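Long-range contact in glutathione S-transferase family protein (Populus trichocarpa, PDB 5F06), which probably catalyses the transfer of glutathione to electrophilic compounds, releasing a halide ion from halogenated substrates, and binds glutathione: residues F116-A121 and T179-V184. Sequence-based numbering, arbitrary orientation. Where two conformers were deposited one is given.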
ATOM      1  N   PHE A 116       4.310   4.442  17.015  1.00 13.17           N
ATOM      2  CA  PHE A 116       3.545   3.555  17.880  1.00 15.47           C
ATOM      3  C   PHE A 116       4.206   3.455  19.248  1.00 14.68           C
ATOM      4  O   PHE A 116       3.553   3.589  20.281  1.00 16.27           O
ATOM      5  CB  PHE A 116       3.415   2.160  17.268  1.00 17.93           C
ATOM      6  CG  PHE A 116       2.651   1.196  18.132  1.00 21.27           C
ATOM      7  CD1 PHE A 116       1.277   1.073  18.008  1.00 23.43           C
ATOM      8  CD2 PHE A 116       3.306   0.420  19.076  1.00 22.29           C
ATOM      9  CE1 PHE A 116       0.571   0.190  18.807  1.00 25.05           C
ATOM     10  CE2 PHE A 116       2.608  -0.462  19.875  1.00 23.76           C
ATOM     11  CZ  PHE A 116       1.238  -0.578  19.742  1.00 25.52           C
ATOM     12  N   GLN A 117       5.509   3.214  19.249  1.00 12.06           N
ATOM     13  CA  GLN A 117       6.243   3.040  20.496  1.00 12.01           C
ATOM     14  C   GLN A 117       6.225   4.311  21.351  1.00 14.34           C
ATOM     15  O   GLN A 117       6.031   4.246  22.568  1.00 15.30           O
ATOM     16  CB  GLN A 117       7.684   2.612  20.202  1.00 11.82           C
ATOM     17  CG  GLN A 117       7.818   1.161  19.743  1.00 13.23           C
ATOM     18  CD  GLN A 117       7.247   0.171  20.743  1.00 15.32           C
ATOM     19  OE1 GLN A 117       7.375   0.352  21.954  1.00 16.38           O
ATOM     20  NE2 GLN A 117       6.603  -0.878  20.237  1.00 16.47           N
ATOM     21  N   PHE A 118       6.407   5.465  20.719  1.00 14.88           N
ATOM     22  CA  PHE A 118       6.408   6.729  21.441  1.00 17.16           C
ATOM     23  C   PHE A 118       5.016   7.175  21.913  1.00 17.94           C
ATOM     24  O   PHE A 118       4.868   7.660  23.033  1.00 18.41           O
ATOM     25  CB  PHE A 118       7.014   7.837  20.569  1.00 17.06           C
ATOM     26  CG  PHE A 118       8.520   7.833  20.527  1.00 17.06           C
ATOM     27  CD1 PHE A 118       9.262   8.097  21.665  1.00 18.72           C
ATOM     28  CD2 PHE A 118       9.191   7.590  19.339  1.00 16.08           C
ATOM     29  CE1 PHE A 118      10.648   8.103  21.625  1.00 17.89           C
ATOM     30  CE2 PHE A 118      10.573   7.594  19.292  1.00 16.93           C
ATOM     31  CZ  PHE A 118      11.302   7.856  20.435  1.00 16.90           C
ATOM     32  N   MET A 119       4.015   7.007  21.053  0.65 18.05           N
ATOM     33  CA  MET A 119       2.704   7.619  21.265  0.65 19.02           C
ATOM     34  C   MET A 119       1.625   6.637  21.720  0.65 18.77           C
ATOM     35  O   MET A 119       0.745   7.000  22.499  0.65 19.58           O
ATOM     36  CB  MET A 119       2.238   8.308  19.977  0.65 19.35           C
ATOM     37  CG  MET A 119       3.213   9.345  19.432  0.65 19.81           C
ATOM     38  SD  MET A 119       3.622  10.619  20.642  0.65 24.03           S
ATOM     39  CE  MET A 119       4.536  11.771  19.616  0.65 32.20           C
ATOM     40  N   VAL A 120       1.681   5.403  21.228  1.00 18.35           N
ATOM     41  CA  VAL A 120       0.617   4.432  21.487  1.00 18.61           C
ATOM     42  C   VAL A 120       0.958   3.465  22.624  1.00 15.89           C
ATOM     43  O   VAL A 120       0.094   3.144  23.438  1.00 17.70           O
ATOM     44  CB  VAL A 120       0.285   3.608  20.223  1.00 20.30           C
ATOM     45  CG1 VAL A 120      -0.936   2.729  20.469  1.00 22.65           C
ATOM     46  CG2 VAL A 120       0.024   4.530  19.042  1.00 19.61           C
ATOM     47  N   ALA A 121       2.203   3.002  22.688  1.00 13.43           N
ATOM     48  CA  ALA A 121       2.587   2.002  23.685  1.00 13.99           C
ATOM     49  C   ALA A 121       2.288   2.466  25.117  1.00 14.91           C
ATOM     50  O   ALA A 121       1.781   1.683  25.924  1.00 15.60           O
ATOM     51  CB  ALA A 121       4.063   1.637  23.536  1.00 15.31           C
ATOM     52  N   THR A 179       9.436  13.758  18.345  1.00 14.94           N
ATOM     53  CA  THR A 179      10.265  12.823  19.102  1.00 14.24           C
ATOM     54  C   THR A 179      11.750  13.023  18.791  1.00 13.84           C
ATOM     55  O   THR A 179      12.102  13.763  17.870  1.00 13.87           O
ATOM     56  CB  THR A 179       9.885  11.353  18.792  1.00 14.18           C
ATOM     57  OG1 THR A 179      10.457  10.953  17.540  1.00 12.61           O
ATOM     58  CG2 THR A 179       8.368  11.167  18.748  1.00 13.34           C
ATOM     59  N   PRO A 180      12.632  12.357  19.554  1.00 14.43           N
ATOM     60  CA  PRO A 180      14.065  12.431  19.239  1.00 15.01           C
ATOM     61  C   PRO A 180      14.392  11.883  17.849  1.00 14.89           C
ATOM     62  O   PRO A 180      15.412  12.257  17.266  1.00 14.44           O
ATOM     63  CB  PRO A 180      14.709  11.567  20.327  1.00 15.46           C
ATOM     64  CG  PRO A 180      13.744  11.597  21.457  1.00 16.42           C
ATOM     65  CD  PRO A 180      12.387  11.631  20.815  1.00 15.19           C
ATOM     66  N   ALA A 181      13.530  11.010  17.334  1.00 14.49           N
ATOM     67  CA  ALA A 181      13.731  10.414  16.017  1.00 14.66           C
ATOM     68  C   ALA A 181      13.588  11.447  14.899  1.00 13.72           C
ATOM     69  O   ALA A 181      13.853  11.149  13.739  1.00 14.44           O
ATOM     70  CB  ALA A 181      12.756   9.263  15.800  1.00 16.46           C
ATOM     71  N   ALA A 182      13.171  12.660  15.249  1.00 13.52           N
ATOM     72  CA  ALA A 182      13.155  13.776  14.302  1.00 12.43           C
ATOM     73  C   ALA A 182      14.512  13.960  13.616  1.00 12.29           C
ATOM     74  O   ALA A 182      14.591  14.530  12.529  1.00 11.51           O
ATOM     75  CB  ALA A 182      12.759  15.055  15.013  1.00 13.79           C
ATOM     76  N   SER A 183      15.573  13.477  14.260  1.00 14.12           N
ATOM     77  CA  SER A 183      16.933  13.636  13.752  1.00 15.63           C
ATOM     78  C   SER A 183      17.143  13.043  12.355  1.00 14.76           C
ATOM     79  O   SER A 183      17.965  13.551  11.589  1.00 14.53           O
ATOM     80  CB  SER A 183      17.933  13.007  14.726  1.00 16.94           C
ATOM     81  OG  SER A 183      17.643  11.637  14.961  1.00 17.02           O
ATOM     82  N   VAL A 184      16.414  11.978  12.016  1.00 12.80           N
ATOM     83  CA  VAL A 184      16.606  11.350  10.709  1.00 13.66           C
ATOM     84  C   VAL A 184      16.152  12.290   9.595  1.00 13.17           C
ATOM     85  O   VAL A 184      16.697  12.262   8.495  1.00 12.63           O
ATOM     86  CB  VAL A 184      15.859   9.998  10.576  1.00 15.53           C
ATOM     87  CG1 VAL A 184      16.345   9.021  11.620  1.00 17.93           C
ATOM     88  CG2 VAL A 184      14.349  10.177  10.666  1.00 14.69           C
TER
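Thr-179 lies over one face of the Phe-118 ring. Its CB sits 3.9 Å from the centroid of that ring and 13° off the ring normal, a CH-pi contact, while its methyl CG2 lies over the same face near CG and CD2, 3.7 Å from CD2 of Phe-118. Threonine suits this place because it offers a methyl to the ring and a hydroxyl to the backbone. With chi1 at 79°, OG1 lies between the backbone N and the carbonyl carbon, where it hydrogen-bonds to Leu-176 O and accepts a weak hydrogen bond from Ala-181 N. Phenylalanine offers a broad apolar face that spans from helix 90-120 to the 179-181 turn and also touches Ile-133. On the buried side small Ala-181 fits between the ring and Leu-176, its CB 4.4 Å from CE2 of Phe-118.

The solvent side is thinner. Exposed Pro-180 meets the ring obliquely, its CD 3.9 Å from CZ of Phe-118, and its rigid ring suits a turn leading into helix 183-186. Replacing Phe-118 by alanine would probably leave Thr-179 without its aromatic cover and open a gap beside Ile-133.

No hydrogen bond links the segments; apolar contact alone joins the end of helix 90-120 to the turn between helices 170-176 and 183-186, within the all-helical C-terminal domain characteristic of the glutathione transferase fold.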